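PDB 7D78: DltD domain-containing protein from Beauveria bassiana, which probably acts as a thioesterase-type cyclase of polyketide biosynthesis, releasing the chain as a medium-ring lactone. Local coordinates for residues A277-E280 with T285-F288. Sequence-based numbering, arbitrary orientation.
Sequences AAFE and TKKF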
loop_
_atom_site.group_PDB
_atom_site.type_symbol
_atom_site.label_atom_id
_atom_site.label_comp_id
_atom_site.label_asym_id
_atom_site.label_seq_id
_atom_site.Cartn_x
_atom_site.Cartn_y
_atom_site.Cartn_z
ATOM N N ALA A 277 -9.580 -19.933 -6.340
ATOM C CA ALA A 277 -8.572 -19.562 -7.328
ATOM C C ALA A 277 -7.256 -19.192 -6.656
ATOM O O ALA A 277 -6.179 -19.588 -7.119
ATOM C CB ALA A 277 -9.088 -18.408 -8.191
ATOM N N ALA A 278 -7.318 -18.438 -5.553
ATOM C CA ALA A 278 -6.095 -18.117 -4.829
ATOM C C ALA A 278 -5.477 -19.370 -4.227
ATOM O O ALA A 278 -4.260 -19.572 -4.321
ATOM C CB ALA A 278 -6.374 -17.075 -3.739
ATOM N N PHE A 279 -6.303 -20.230 -3.620
ATOM C CA PHE A 279 -5.779 -21.438 -2.986
ATOM C C PHE A 279 -5.053 -22.325 -3.988
ATOM O O PHE A 279 -4.010 -22.913 -3.666
ATOM C CB PHE A 279 -6.901 -22.232 -2.315
ATOM C CG PHE A 279 -6.410 -23.463 -1.602
ATOM C CD1 PHE A 279 -5.906 -23.377 -0.319
ATOM C CD2 PHE A 279 -6.407 -24.699 -2.237
ATOM C CE1 PHE A 279 -5.433 -24.503 0.338
ATOM C CE2 PHE A 279 -5.928 -25.831 -1.591
ATOM C CZ PHE A 279 -5.443 -25.733 -0.304
ATOM N N GLU A 280 -5.603 -22.452 -5.199
ATOM C CA GLU A 280 -5.002 -23.324 -6.202
ATOM C C GLU A 280 -3.575 -22.907 -6.533
ATOM O O GLU A 280 -2.754 -23.753 -6.898
ATOM C CB GLU A 280 -5.851 -23.334 -7.479
ATOM C CG GLU A 280 -6.839 -24.495 -7.562
ATOM C CD GLU A 280 -7.869 -24.313 -8.672
ATOM O OE1 GLU A 280 -9.085 -24.455 -8.400
ATOM O OE2 GLU A 280 -7.460 -24.026 -9.820
ATOM N N THR A 285 2.962 -26.838 1.005
ATOM C CA THR A 285 2.017 -27.625 1.798
ATOM C C THR A 285 0.753 -26.829 2.092
ATOM O O THR A 285 0.821 -25.696 2.576
ATOM C CB THR A 285 2.678 -28.042 3.115
ATOM O OG1 THR A 285 3.873 -28.784 2.846
ATOM C CG2 THR A 285 1.735 -28.879 3.953
ATOM N N LYS A 286 -0.408 -27.430 1.823
ATOM C CA LYS A 286 -1.654 -26.682 1.954
ATOM C C LYS A 286 -2.826 -27.633 2.150
ATOM O O LYS A 286 -2.744 -28.826 1.841
ATOM C CB LYS A 286 -1.897 -25.787 0.730
ATOM C CG LYS A 286 -2.078 -26.545 -0.592
ATOM C CD LYS A 286 -2.239 -25.561 -1.748
ATOM C CE LYS A 286 -2.507 -26.275 -3.062
ATOM N NZ LYS A 286 -2.532 -25.320 -4.194
ATOM N N LYS A 287 -3.927 -27.076 2.657
ATOM C CA LYS A 287 -5.144 -27.839 2.899
ATOM C C LYS A 287 -6.344 -26.939 2.669
ATOM O O LYS A 287 -6.360 -25.787 3.112
ATOM C CB LYS A 287 -5.204 -28.414 4.321
ATOM C CG LYS A 287 -6.497 -29.199 4.593
ATOM C CD LYS A 287 -6.503 -29.863 5.965
ATOM C CE LYS A 287 -7.807 -30.633 6.211
ATOM N NZ LYS A 287 -8.062 -31.628 5.126
ATOM N N PHE A 288 -7.349 -27.474 1.986
ATOM C CA PHE A 288 -8.587 -26.763 1.717
ATOM C C PHE A 288 -9.754 -27.443 2.427
ATOM O O PHE A 288 -9.877 -28.674 2.397
ATOM C CB PHE A 288 -8.849 -26.702 0.210
ATOM C CG PHE A 288 -10.089 -25.951 -0.152
ATOM C CD1 PHE A 288 -10.083 -24.570 -0.200
ATOM C CD2 PHE A 288 -11.264 -26.627 -0.431
ATOM C CE1 PHE A 288 -11.231 -23.871 -0.530
ATOM C CE2 PHE A 288 -12.413 -25.941 -0.760
ATOM C CZ PHE A 288 -12.399 -24.561 -0.812
#
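The ring of Phe279 is held between Lys286 and Phe288, two alternate residues of one strand, and illustrates how a single helix aromatic can dock onto the outermost strand of a sheet. Over one face runs the aliphatic part of Lys286, with CD 3.9 Å from the centroid of the Phe279 ring. On the opposite face sits CB of Phe288, 3.8 Å from the same centroid. Beyond that carbon the Phe288 ring turns an edge toward the Phe279 face, the planes inclined at 55° and the centroids 5.4 Å apart. The far end of the Phe279 ring meets the backbone between them, CE1 lying 3.2 Å from Lys287 O.

Extended beyond CG, the Lys286 chain carries its ammonium past the ring, in an off-centre cation-pi contact, to the helix end. There NZ donates to Phe279 O at 2.9 Å, tilted 19° from the carbonyl plane, and also to Phe282 O. A methionine at Lys286 would probably leave both carbonyls without this donor and the ring without its cation-pi partner.

With CB already directed at the strand, CG anti to the backbone N (chi1 -178°) puts the Phe279 ring between Lys286 and Phe288; its side chain also touches Met261 on strand 259-264, whose Val259 and Met261 pair with Lys287 through backbone hydrogen bonds. The contact packs helix 272-281 against the second strand of the beta-alpha-beta unit 259-264, 272-281, 286-291, outermost within this chain in the alpha/beta-hydrolase sheet.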